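PDB 6ZMQ: cytochrome C-type biogenesis protein ccmF, which acts as a membrane-bound heme lyase of cytochrome c maturation, holding a heme b and probably helping to attach heme to apocytochrome c. Local coordinates for residues L44-G49 / R137-L142; A187-L192 / M242-E247; G253-D258 / A263-W268. All coordinates share one frame; numbering follows the deposited sequence.

Contact 1. Residues L44-G49 / R137-L142; sequences LAYLQG and RASLVL
Tyr46, on the last turns of helix 20-47, packs its aromatic ring on Leu140, near the start of helix 135-157, and the two helices come closest where Tyr46 faces Ser139, their CA atoms 5.7 Å apart. The main interaction is a CH-pi contact: Leu140 CD1 stands above one face of the Tyr46 ring, 4.2 Å from its centroid and only 11° off the ring normal, while Leu140 CG comes to 3.9 Å from Tyr46 CD1. The leucine thus covers the ring from its centre to the CG-CD1-CE1 side. Tyr46 CG is anti to the backbone N (chi1 177°), and this carries the ring off the helix, one face turned to the Leu140 branch and its edge near Ser139 OG.

Small side chains make the rest of the apolar contact. Ala45 CB meets Ser139 CB at 3.8 Å, and with an alanine facing a serine little bulk separates the two backbones.

The polar atom at the interface is satisfied within its own helix. Ser139 OG is hydrogen-bonded to the carbonyl oxygen of Trp136, one turn back, and meets the other helix by packing: it touches Tyr46 CB at 3.3 Å, close to the ring plane at its edge. Tyr46 N lies 3.5 Å from Ser139 OG, but the angle is too poor for a hydrogen bond.

The contact joins two predicted transmembrane helices. Helix 51-57 packs beside it, with Phe53 against Ala45 and Leu54 against Ala138. Arg137 makes salt bridges with Asp134 and Glu222. Leu140 also touches a bound phosphatidylethanolamine and, besides Tyr46, Ala212 of helix 185-213, where Val141 packs on Ala209, so helix 135-157 touches both helix 20-47 and helix 185-213.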
loop_
_atom_site.group_PDB
_atom_site.type_symbol
_atom_site.label_atom_id
_atom_site.label_comp_id
_atom_site.label_asym_id
_atom_site.label_seq_id
_atom_site.Cartn_x
_atom_site.Cartn_y
_atom_site.Cartn_z
ATOM N N LEU A 44 23.666 23.817 9.269
ATOM C CA LEU A 44 24.965 24.457 9.509
ATOM C C LEU A 44 26.127 23.513 9.199
ATOM O O LEU A 44 27.189 23.955 8.738
ATOM C CB LEU A 44 25.075 24.958 10.953
ATOM C CG LEU A 44 24.780 26.425 11.291
ATOM C CD1 LEU A 44 23.461 26.945 10.698
ATOM C CD2 LEU A 44 24.833 26.645 12.799
ATOM N N ALA A 45 25.928 22.211 9.434
ATOM C CA ALA A 45 26.938 21.199 9.139
ATOM C C ALA A 45 27.183 21.058 7.638
ATOM O O ALA A 45 28.304 20.767 7.210
ATOM C CB ALA A 45 26.512 19.858 9.741
ATOM N N TYR A 46 26.132 21.197 6.823
ATOM C CA TYR A 46 26.364 21.226 5.377
ATOM C C TYR A 46 26.994 22.548 4.946
ATOM O O TYR A 46 27.935 22.555 4.141
ATOM C CB TYR A 46 25.073 20.978 4.584
ATOM C CG TYR A 46 25.308 21.074 3.083
ATOM C CD1 TYR A 46 25.976 20.057 2.411
ATOM C CD2 TYR A 46 24.874 22.178 2.340
ATOM C CE1 TYR A 46 26.213 20.128 1.047
ATOM C CE2 TYR A 46 25.114 22.262 0.967
ATOM C CZ TYR A 46 25.785 21.227 0.329
ATOM O OH TYR A 46 26.030 21.269 -1.027
ATOM N N LEU A 47 26.468 23.676 5.445
ATOM C CA LEU A 47 26.829 24.991 4.910
ATOM C C LEU A 47 28.269 25.376 5.241
ATOM O O LEU A 47 29.051 25.712 4.345
ATOM C CB LEU A 47 25.842 26.054 5.411
ATOM C CG LEU A 47 24.436 26.134 4.786
ATOM C CD1 LEU A 47 23.858 27.542 4.863
ATOM C CD2 LEU A 47 24.414 25.644 3.346
ATOM N N GLN A 48 28.641 25.341 6.522
ATOM C CA GLN A 48 29.996 25.733 6.899
ATOM C C GLN A 48 30.930 24.566 7.198
ATOM O O GLN A 48 32.111 24.801 7.475
ATOM C CB GLN A 48 29.958 26.715 8.074
ATOM C CG GLN A 48 30.057 28.160 7.596
ATOM C CD GLN A 48 29.055 29.088 8.237
ATOM O OE1 GLN A 48 28.373 28.722 9.187
ATOM N NE2 GLN A 48 28.983 30.314 7.728
ATOM N N GLY A 49 30.443 23.328 7.131
ATOM C CA GLY A 49 31.317 22.166 7.098
ATOM C C GLY A 49 31.997 21.799 8.396
ATOM O O GLY A 49 33.118 21.281 8.370
ATOM N N ARG A 137 26.814 14.372 2.801
ATOM C CA ARG A 137 25.445 13.939 2.619
ATOM C C ARG A 137 24.879 13.251 3.852
ATOM O O ARG A 137 23.670 13.039 3.904
ATOM C CB ARG A 137 25.287 13.063 1.375
ATOM C CG ARG A 137 25.913 11.707 1.247
ATOM C CD ARG A 137 26.165 11.543 -0.248
ATOM N NE ARG A 137 25.660 10.276 -0.773
ATOM C CZ ARG A 137 26.283 9.108 -0.693
ATOM N NH1 ARG A 137 27.491 9.027 -0.151
ATOM N NH2 ARG A 137 25.710 8.027 -1.199
ATOM N N ALA A 138 25.692 12.995 4.884
ATOM C CA ALA A 138 25.129 12.621 6.181
ATOM C C ALA A 138 24.410 13.804 6.822
ATOM O O ALA A 138 23.276 13.668 7.313
ATOM C CB ALA A 138 26.235 12.086 7.092
ATOM N N SER A 139 25.037 14.985 6.769
ATOM C CA SER A 139 24.399 16.216 7.223
ATOM C C SER A 139 23.166 16.543 6.391
ATOM O O SER A 139 22.144 16.990 6.931
ATOM C CB SER A 139 25.391 17.373 7.154
ATOM O OG SER A 139 25.450 17.910 5.843
ATOM N N LEU A 140 23.217 16.273 5.080
ATOM C CA LEU A 140 22.031 16.612 4.298
ATOM C C LEU A 140 20.885 15.602 4.419
ATOM O O LEU A 140 19.718 16.031 4.351
ATOM C CB LEU A 140 22.389 16.844 2.833
ATOM C CG LEU A 140 22.421 18.344 2.476
ATOM C CD1 LEU A 140 22.341 18.541 1.007
ATOM C CD2 LEU A 140 21.312 19.179 3.151
ATOM N N VAL A 141 21.158 14.292 4.615
ATOM C CA VAL A 141 20.051 13.358 4.866
ATOM C C VAL A 141 19.398 13.671 6.206
ATOM O O VAL A 141 18.164 13.615 6.324
ATOM C CB VAL A 141 20.457 11.861 4.781
ATOM C CG1 VAL A 141 20.810 11.446 3.387
ATOM C CG2 VAL A 141 21.513 11.405 5.796
ATOM N N LEU A 142 20.199 14.102 7.203
ATOM C CA LEU A 142 19.605 14.513 8.469
ATOM C C LEU A 142 18.792 15.790 8.323
ATOM O O LEU A 142 17.722 15.892 8.929
ATOM C CB LEU A 142 20.677 14.647 9.554
ATOM C CG LEU A 142 21.367 13.346 9.995
ATOM C CD1 LEU A 142 22.046 13.520 11.321
ATOM C CD2 LEU A 142 20.358 12.205 10.096
#

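Contact 2. Residues A187-L192 / M242-E247; sequences AVHPVL and MWWSYE. With PTY (phosphatidylethanolamine), chain F.
His189 and Trp244 form an aromatic pair between helices 185-213 and 224-247 of the cytochrome c assembly family region, the second of these helices leading into the tryptophan-rich WWD segment. The indole turns the edge of its six-membered ring toward the imidazole face in an offset edge-to-face arrangement, with centroids 5.6 Å apart and planes at 60°. CZ3 is the leading atom of Trp244. It lies 3.8 Å from His189 CB and 4.0 Å from His189 CG, with Trp244 CE3 following close behind. Both side chains have CG anti to the backbone N (chi1 -179° in His189, 172° in Trp244), and this extended form lets them bridge backbones whose nearest CA atoms, those of the same two residues, are 9.0 Å apart. The pair is buried and held by van der Waals contact, of the rings and of His189 CB.

Pro190 follows the histidine directly; its nitrogen makes no bond to the preceding turn, and the helix kinks here. Elsewhere on the same helix a phosphatidylethanolamine chain runs past, its C28 3.8 Å from Val188 CG1 and its C27 4.0 Å from Leu192 CD2.

Trp244 also touches Met185 and Met186 of helix 185-213 and Arg310 of a loop. Farther along helix 224-247, Tyr246 reaches Leu606 of strand 603-608, placing this end of the helix against the beta-sheet part of the protein.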
loop_
_atom_site.group_PDB
_atom_site.type_symbol
_atom_site.label_atom_id
_atom_site.label_comp_id
_atom_site.label_asym_id
_atom_site.label_seq_id
_atom_site.Cartn_x
_atom_site.Cartn_y
_atom_site.Cartn_z
ATOM N N ALA A 187 -7.466 -1.332 11.436
ATOM C CA ALA A 187 -6.245 -1.096 12.189
ATOM C C ALA A 187 -4.982 -1.246 11.344
ATOM O O ALA A 187 -4.113 -0.367 11.385
ATOM C CB ALA A 187 -6.180 -2.078 13.355
ATOM N N VAL A 188 -4.852 -2.327 10.567
ATOM C CA VAL A 188 -3.538 -2.684 10.034
ATOM C C VAL A 188 -3.303 -2.233 8.589
ATOM O O VAL A 188 -2.141 -2.124 8.174
ATOM C CB VAL A 188 -3.254 -4.198 10.194
ATOM C CG1 VAL A 188 -3.595 -4.653 11.623
ATOM C CG2 VAL A 188 -3.996 -5.029 9.168
ATOM N N HIS A 189 -4.356 -1.956 7.820
ATOM C CA HIS A 189 -4.178 -1.271 6.539
ATOM C C HIS A 189 -3.644 0.168 6.642
ATOM O O HIS A 189 -2.937 0.577 5.704
ATOM C CB HIS A 189 -5.497 -1.352 5.750
ATOM C CG HIS A 189 -5.469 -0.722 4.397
ATOM N ND1 HIS A 189 -5.661 0.627 4.189
ATOM C CD2 HIS A 189 -5.314 -1.273 3.174
ATOM C CE1 HIS A 189 -5.616 0.879 2.893
ATOM N NE2 HIS A 189 -5.407 -0.259 2.256
ATOM N N PRO A 190 -3.968 1.000 7.665
ATOM C CA PRO A 190 -3.226 2.277 7.794
ATOM C C PRO A 190 -1.720 2.144 8.012
ATOM O O PRO A 190 -0.958 2.743 7.233
ATOM C CB PRO A 190 -3.903 2.937 9.000
ATOM C CG PRO A 190 -5.304 2.516 8.887
ATOM C CD PRO A 190 -5.243 1.094 8.426
ATOM N N VAL A 191 -1.275 1.338 8.991
ATOM C CA VAL A 191 0.137 1.279 9.391
ATOM C C VAL A 191 1.012 0.709 8.287
ATOM O O VAL A 191 2.134 1.193 8.079
ATOM C CB VAL A 191 0.300 0.438 10.678
ATOM C CG1 VAL A 191 1.647 0.710 11.356
ATOM C CG2 VAL A 191 -0.857 0.679 11.625
ATOM N N LEU A 192 0.444 -0.219 7.504
ATOM C CA LEU A 192 1.083 -0.814 6.329
ATOM C C LEU A 192 1.493 0.228 5.296
ATOM O O LEU A 192 2.482 0.043 4.572
ATOM C CB LEU A 192 0.125 -1.819 5.687
ATOM C CG LEU A 192 0.400 -3.297 5.913
ATOM C CD1 LEU A 192 1.605 -3.613 5.093
ATOM C CD2 LEU A 192 0.669 -3.657 7.367
ATOM N N MET A 242 -7.431 -4.515 -1.199
ATOM C CA MET A 242 -8.229 -5.300 -2.144
ATOM C C MET A 242 -9.035 -6.405 -1.461
ATOM O O MET A 242 -10.254 -6.521 -1.688
ATOM C CB MET A 242 -7.317 -5.930 -3.196
ATOM C CG MET A 242 -7.145 -5.190 -4.505
ATOM S SD MET A 242 -5.803 -5.999 -5.392
ATOM C CE MET A 242 -6.497 -6.149 -7.027
ATOM N N TRP A 243 -8.363 -7.207 -0.614
ATOM C CA TRP A 243 -9.013 -8.318 0.087
ATOM C C TRP A 243 -10.091 -7.817 1.035
ATOM O O TRP A 243 -11.166 -8.425 1.148
ATOM C CB TRP A 243 -7.980 -9.142 0.873
ATOM C CG TRP A 243 -8.617 -10.129 1.847
ATOM C CD1 TRP A 243 -9.051 -11.389 1.556
ATOM C CD2 TRP A 243 -8.908 -9.920 3.242
ATOM N NE1 TRP A 243 -9.590 -11.978 2.676
ATOM C CE2 TRP A 243 -9.518 -11.096 3.721
ATOM C CE3 TRP A 243 -8.726 -8.850 4.125
ATOM C CZ2 TRP A 243 -9.933 -11.239 5.048
ATOM C CZ3 TRP A 243 -9.141 -8.995 5.445
ATOM C CH2 TRP A 243 -9.737 -10.179 5.892
ATOM N N TRP A 244 -9.811 -6.709 1.715
ATOM C CA TRP A 244 -10.735 -6.181 2.705
ATOM C C TRP A 244 -11.962 -5.567 2.039
ATOM O O TRP A 244 -13.090 -5.767 2.510
ATOM C CB TRP A 244 -9.967 -5.184 3.574
ATOM C CG TRP A 244 -10.740 -4.374 4.543
ATOM C CD1 TRP A 244 -11.893 -4.710 5.195
ATOM C CD2 TRP A 244 -10.390 -3.077 5.002
ATOM N NE1 TRP A 244 -12.297 -3.690 6.005
ATOM C CE2 TRP A 244 -11.385 -2.673 5.910
ATOM C CE3 TRP A 244 -9.332 -2.208 4.726
ATOM C CZ2 TRP A 244 -11.351 -1.442 6.540
ATOM C CZ3 TRP A 244 -9.289 -1.004 5.368
ATOM C CH2 TRP A 244 -10.304 -0.615 6.241
ATOM N N SER A 245 -11.760 -4.863 0.922
ATOM C CA SER A 245 -12.871 -4.284 0.176
ATOM C C SER A 245 -13.741 -5.365 -0.457
ATOM O O SER A 245 -14.958 -5.189 -0.601
ATOM C CB SER A 245 -12.332 -3.319 -0.884
ATOM O OG SER A 245 -13.303 -3.031 -1.870
ATOM N N TYR A 246 -13.143 -6.497 -0.847
ATOM C CA TYR A 246 -13.973 -7.577 -1.377
ATOM C C TYR A 246 -14.718 -8.307 -0.258
ATOM O O TYR A 246 -15.954 -8.350 -0.256
ATOM C CB TYR A 246 -13.134 -8.573 -2.177
ATOM C CG TYR A 246 -13.946 -9.533 -3.034
ATOM C CD1 TYR A 246 -14.558 -9.115 -4.208
ATOM C CD2 TYR A 246 -14.147 -10.842 -2.632
ATOM C CE1 TYR A 246 -15.298 -10.002 -4.992
ATOM C CE2 TYR A 246 -14.877 -11.729 -3.400
ATOM C CZ TYR A 246 -15.449 -11.311 -4.577
ATOM O OH TYR A 246 -16.183 -12.209 -5.317
ATOM N N GLU A 247 -13.995 -8.867 0.723
ATOM C CA GLU A 247 -14.608 -9.824 1.636
ATOM C C GLU A 247 -15.195 -9.188 2.899
ATOM O O GLU A 247 -16.187 -9.703 3.424
ATOM C CB GLU A 247 -13.586 -10.919 2.030
ATOM C CG GLU A 247 -14.181 -12.120 2.816
ATOM C CD GLU A 247 -13.311 -13.362 2.845
ATOM O OE1 GLU A 247 -13.097 -13.992 1.789
ATOM O OE2 GLU A 247 -12.913 -13.757 3.960
HETATM C C1 PTY F . 16.522 -1.421 7.133
HETATM C C2 PTY F . 22.033 -1.665 2.041
HETATM C C3 PTY F . 22.191 -1.698 3.562
HETATM O O4 PTY F . 15.448 -0.988 7.918
HETATM C C5 PTY F . 18.809 -2.498 7.263
HETATM C C6 PTY F . 17.570 -2.045 8.049
HETATM O O7 PTY F . 16.973 -3.165 8.646
HETATM C C8 PTY F . 17.128 -3.329 10.031
HETATM O O10 PTY F . 18.190 -3.191 10.541
HETATM C C11 PTY F . 15.913 -3.705 10.887
HETATM C C12 PTY F . 16.249 -3.565 12.373
HETATM C C13 PTY F . 15.047 -3.896 13.264
HETATM C C14 PTY F . 14.613 -5.350 13.069
HETATM C C15 PTY F . 13.706 -5.796 14.217
HETATM C C16 PTY F . 12.817 -6.934 13.714
HETATM C C17 PTY F . 11.500 -6.991 14.494
HETATM C C18 PTY F . 10.274 -6.542 13.682
HETATM C C19 PTY F . 10.339 -6.900 12.193
HETATM C C20 PTY F . 8.972 -7.366 11.679
HETATM C C21 PTY F . 7.963 -6.214 11.631
HETATM C C22 PTY F . 6.622 -6.742 11.108
HETATM C C23 PTY F . 5.786 -5.643 10.445
HETATM C C24 PTY F . 4.607 -5.275 11.353
HETATM C C25 PTY F . 3.304 -5.227 10.548
HETATM C C26 PTY F . 2.098 -5.112 11.483
HETATM C C27 PTY F . 0.860 -5.692 10.801
HETATM C C28 PTY F . -0.088 -6.216 11.877
HETATM C C29 PTY F . -0.846 -7.437 11.366
HETATM C C30 PTY F . 14.185 -1.094 7.324
HETATM C C31 PTY F . 12.920 -0.897 8.164
HETATM O O30 PTY F . 14.088 -1.322 6.164
HETATM C C32 PTY F . 12.845 -1.811 9.388
HETATM C C33 PTY F . 11.457 -1.668 10.015
HETATM C C34 PTY F . 10.875 -3.042 10.345
HETATM C C35 PTY F . 9.354 -2.971 10.222
HETATM C C36 PTY F . 8.803 -2.053 11.316
HETATM C C37 PTY F . 7.402 -2.507 11.742
HETATM C C38 PTY F . 6.840 -1.607 12.848
HETATM C C39 PTY F . 5.409 -1.994 13.223
HETATM C C40 PTY F . 5.203 -1.817 14.726
HETATM C C41 PTY F . 3.838 -2.360 15.150
HETATM C C42 PTY F . 3.983 -3.838 15.506
HETATM C C43 PTY F . 3.655 -4.024 16.986
HETATM C C44 PTY F . 3.182 -5.461 17.186
HETATM P P1 PTY F . 20.866 -1.690 5.833
HETATM O O11 PTY F . 20.940 -1.806 4.188
HETATM O O12 PTY F . 21.680 -0.492 6.260
HETATM O O13 PTY F . 21.509 -2.916 6.437
HETATM O O14 PTY F . 19.295 -1.543 6.350
HETATM N N1 PTY F . 23.333 -1.860 1.423
#

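Contact 3. Residues G253-D258 / A263-W268; sequences GYWAWD and ASFIPW. With LMT (dodecyl-beta-D-maltoside), chain D.
Trp255 meets Phe265 within the WWD segment, the tryptophan-rich signature of heme-handling proteins of this family, here a loop running from helix 224-247 to helix 266-284. At its root, Trp255 CB packs on C2 of a dodecyl maltoside detergent at 3.7 Å, and CG and CD1 continue along the first carbons of the alkyl chain. NE1 sits 3.2 Å above the plane of the Trp257 ring, toward its rim. On the benzo side, CZ3 touches detergent C9 at 3.8 Å, the chain lying over one indole face. The far edge then strikes the Phe265 ring: CZ2 comes to 3.4 Å from Phe265 CG and CH2 to 3.5 Å from Phe265 CD1, in an edge-to-face pair with planes at 84°. With CG anti to the backbone N (chi1 -162°), the indole reaches across the loop to that ring. Trp257 adds a second, oblique contact, its CZ3 4.0 Å from Phe265 CD2.

Lys238 makes a cation-pi contact with Trp255, and Trp376 meets Phe265 edge-to-face. Replacing Trp255 by an alanine would probably leave the Phe265 face without the indole edge against it and Lys238 without its pi partner, opening a gap beside Trp257. At the detergent tail, C11 lies over one face of the Trp268 indole, 3.6 Å from Trp268 CH2.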
loop_
_atom_site.group_PDB
_atom_site.type_symbol
_atom_site.label_atom_id
_atom_site.label_comp_id
_atom_site.label_asym_id
_atom_site.label_seq_id
_atom_site.Cartn_x
_atom_site.Cartn_y
_atom_site.Cartn_z
ATOM N N GLY A 253 -16.447 -6.293 -4.693
ATOM C CA GLY A 253 -15.407 -5.950 -5.641
ATOM C C GLY A 253 -14.106 -5.692 -4.928
ATOM O O GLY A 253 -14.111 -5.202 -3.796
ATOM N N TYR A 254 -12.981 -5.987 -5.573
ATOM C CA TYR A 254 -11.687 -5.815 -4.938
ATOM C C TYR A 254 -11.097 -4.440 -5.197
ATOM O O TYR A 254 -10.233 -3.995 -4.436
ATOM C CB TYR A 254 -10.712 -6.906 -5.414
ATOM C CG TYR A 254 -10.740 -7.228 -6.906
ATOM C CD1 TYR A 254 -10.152 -6.374 -7.843
ATOM C CD2 TYR A 254 -11.353 -8.385 -7.372
ATOM C CE1 TYR A 254 -10.174 -6.670 -9.200
ATOM C CE2 TYR A 254 -11.376 -8.693 -8.723
ATOM C CZ TYR A 254 -10.789 -7.831 -9.631
ATOM O OH TYR A 254 -10.824 -8.135 -10.972
ATOM N N TRP A 255 -11.597 -3.717 -6.195
ATOM C CA TRP A 255 -10.947 -2.498 -6.643
ATOM C C TRP A 255 -11.982 -1.402 -6.804
ATOM O O TRP A 255 -13.079 -1.642 -7.312
ATOM C CB TRP A 255 -10.229 -2.704 -7.977
ATOM C CG TRP A 255 -9.211 -1.651 -8.261
ATOM C CD1 TRP A 255 -9.403 -0.467 -8.915
ATOM C CD2 TRP A 255 -7.833 -1.692 -7.904
ATOM N NE1 TRP A 255 -8.228 0.231 -8.977
ATOM C CE2 TRP A 255 -7.246 -0.501 -8.365
ATOM C CE3 TRP A 255 -7.037 -2.619 -7.231
ATOM C CZ2 TRP A 255 -5.905 -0.219 -8.177
ATOM C CZ3 TRP A 255 -5.709 -2.340 -7.051
ATOM C CH2 TRP A 255 -5.153 -1.151 -7.517
ATOM N N ALA A 256 -11.627 -0.200 -6.375
ATOM C CA ALA A 256 -12.442 0.980 -6.603
ATOM C C ALA A 256 -11.597 2.019 -7.321
ATOM O O ALA A 256 -10.415 2.195 -7.007
ATOM C CB ALA A 256 -12.987 1.540 -5.291
ATOM N N TRP A 257 -12.200 2.694 -8.297
ATOM C CA TRP A 257 -11.514 3.711 -9.076
ATOM C C TRP A 257 -11.866 5.126 -8.622
ATOM O O TRP A 257 -11.611 6.087 -9.357
ATOM C CB TRP A 257 -11.834 3.542 -10.560
ATOM C CG TRP A 257 -11.117 2.417 -11.272
ATOM C CD1 TRP A 257 -11.702 1.376 -11.930
ATOM C CD2 TRP A 257 -9.697 2.247 -11.440
ATOM N NE1 TRP A 257 -10.743 0.560 -12.482
ATOM C CE2 TRP A 257 -9.505 1.069 -12.195
ATOM C CE3 TRP A 257 -8.573 2.968 -11.023
ATOM C CZ2 TRP A 257 -8.238 0.601 -12.543
ATOM C CZ3 TRP A 257 -7.312 2.496 -11.366
ATOM C CH2 TRP A 257 -7.157 1.325 -12.118
ATOM N N ASP A 258 -12.431 5.268 -7.424
ATOM C CA ASP A 258 -12.807 6.565 -6.876
ATOM C C ASP A 258 -11.524 7.303 -6.464
ATOM O O ASP A 258 -10.486 6.658 -6.292
ATOM C CB ASP A 258 -13.853 6.333 -5.762
ATOM C CG ASP A 258 -13.327 5.569 -4.543
ATOM O OD1 ASP A 258 -12.379 6.008 -3.859
ATOM O OD2 ASP A 258 -13.926 4.522 -4.230
ATOM N N ALA A 263 -5.652 6.609 -5.616
ATOM C CA ALA A 263 -4.594 7.453 -5.066
ATOM C C ALA A 263 -3.598 6.681 -4.204
ATOM O O ALA A 263 -2.540 7.219 -3.876
ATOM C CB ALA A 263 -5.214 8.585 -4.250
ATOM N N SER A 264 -3.954 5.492 -3.724
ATOM C CA SER A 264 -2.972 4.571 -3.167
ATOM C C SER A 264 -2.458 3.573 -4.196
ATOM O O SER A 264 -1.686 2.676 -3.841
ATOM C CB SER A 264 -3.551 3.836 -1.955
ATOM O OG SER A 264 -4.340 4.715 -1.166
ATOM N N PHE A 265 -2.882 3.703 -5.450
ATOM C CA PHE A 265 -2.372 2.925 -6.571
ATOM C C PHE A 265 -1.250 3.655 -7.305
ATOM O O PHE A 265 -0.291 3.004 -7.731
ATOM C CB PHE A 265 -3.514 2.594 -7.534
ATOM C CG PHE A 265 -3.128 1.691 -8.684
ATOM C CD1 PHE A 265 -2.294 0.592 -8.489
ATOM C CD2 PHE A 265 -3.643 1.922 -9.955
ATOM C CE1 PHE A 265 -1.962 -0.248 -9.549
ATOM C CE2 PHE A 265 -3.315 1.092 -11.022
ATOM C CZ PHE A 265 -2.472 0.004 -10.816
ATOM N N ILE A 266 -1.359 4.978 -7.471
ATOM C CA ILE A 266 -0.275 5.853 -7.952
ATOM C C ILE A 266 1.072 5.674 -7.233
ATOM O O ILE A 266 2.070 5.511 -7.954
ATOM C CB ILE A 266 -0.702 7.346 -7.962
ATOM C CG1 ILE A 266 -1.784 7.651 -9.010
ATOM C CG2 ILE A 266 0.466 8.311 -8.214
ATOM C CD1 ILE A 266 -3.088 8.168 -8.457
ATOM N N PRO A 267 1.199 5.669 -5.877
ATOM C CA PRO A 267 2.552 5.484 -5.293
ATOM C C PRO A 267 3.134 4.099 -5.522
ATOM O O PRO A 267 4.321 3.990 -5.879
ATOM C CB PRO A 267 2.334 5.740 -3.795
ATOM C CG PRO A 267 1.024 6.361 -3.688
ATOM C CD PRO A 267 0.231 5.783 -4.773
ATOM N N TRP A 268 2.304 3.052 -5.355
ATOM C CA TRP A 268 2.703 1.662 -5.568
ATOM C C TRP A 268 3.238 1.422 -6.975
ATOM O O TRP A 268 4.159 0.610 -7.160
ATOM C CB TRP A 268 1.516 0.722 -5.318
ATOM C CG TRP A 268 1.884 -0.720 -5.589
ATOM C CD1 TRP A 268 2.500 -1.564 -4.722
ATOM C CD2 TRP A 268 1.713 -1.461 -6.816
ATOM N NE1 TRP A 268 2.712 -2.777 -5.319
ATOM C CE2 TRP A 268 2.245 -2.741 -6.603
ATOM C CE3 TRP A 268 1.190 -1.151 -8.077
ATOM C CZ2 TRP A 268 2.248 -3.725 -7.587
ATOM C CZ3 TRP A 268 1.189 -2.135 -9.053
ATOM C CH2 TRP A 268 1.714 -3.404 -8.800
HETATM C C1B LMT D . -18.649 -2.709 -10.378
HETATM C C2B LMT D . -19.418 -2.230 -11.652
HETATM C C3B LMT D . -20.964 -2.470 -11.608
HETATM C C4B LMT D . -21.469 -3.280 -10.383
HETATM C C5B LMT D . -20.815 -2.629 -9.152
HETATM C C6B LMT D . -21.389 -3.238 -7.879
HETATM O O1B LMT D . -17.445 -1.988 -10.242
HETATM O O2B LMT D . -19.145 -0.896 -11.807
HETATM O O3B LMT D . -21.407 -2.997 -12.789
HETATM O "O4'" LMT D . -22.840 -3.208 -10.278
HETATM O O5B LMT D . -19.378 -2.672 -9.150
HETATM O O6B LMT D . -22.738 -3.003 -7.818
HETATM C "C1'" LMT D . -13.294 -2.549 -11.086
HETATM C "C2'" LMT D . -14.203 -2.046 -12.254
HETATM C "C3'" LMT D . -15.571 -1.529 -11.701
HETATM C "C4'" LMT D . -16.245 -2.549 -10.756
HETATM C "C5'" LMT D . -15.193 -2.713 -9.629
HETATM C "C6'" LMT D . -15.645 -3.446 -8.396
HETATM O "O1'" LMT D . -12.300 -3.365 -11.576
HETATM O "O2'" LMT D . -13.589 -1.003 -12.895
HETATM O "O3'" LMT D . -16.407 -1.199 -12.723
HETATM O "O5'" LMT D . -14.041 -3.354 -10.157
HETATM O "O6'" LMT D . -15.768 -4.755 -8.776
HETATM C C1 LMT D . -11.029 -2.770 -11.798
HETATM C C2 LMT D . -10.017 -3.844 -11.503
HETATM C C3 LMT D . -8.793 -3.900 -12.371
HETATM C C4 LMT D . -7.734 -2.977 -11.813
HETATM C C5 LMT D . -6.498 -3.063 -12.659
HETATM C C6 LMT D . -5.215 -2.938 -11.891
HETATM C C7 LMT D . -5.184 -3.892 -10.728
HETATM C C8 LMT D . -3.812 -4.451 -10.585
HETATM C C9 LMT D . -3.296 -4.374 -9.185
HETATM C C10 LMT D . -1.897 -4.912 -9.174
HETATM C C11 LMT D . -1.381 -4.956 -7.775
HETATM C C12 LMT D . -0.465 -6.112 -7.572
#

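The three contacts come one after another along the chain without overlapping. Contact 1 stands apart, its centre about 40 Å from that of contact 2 and about 38 Å from that of contact 3. Helix 185-213 connects the two regions: its first turns carry contact 2, while Ala212 near its other end touches Leu140 of contact 1. Contacts 2 and 3 are neighbours, with centres about 12 Å apart, and join directly through the probable hydrogen bond from Ser245 OG to Gly253 O and the packing of Met242 on Trp255. Helix 224-247, the WWD loop and helix 266-284 follow one another and pack together here; the side chain of Phe265 lies about 9 Å from the heme.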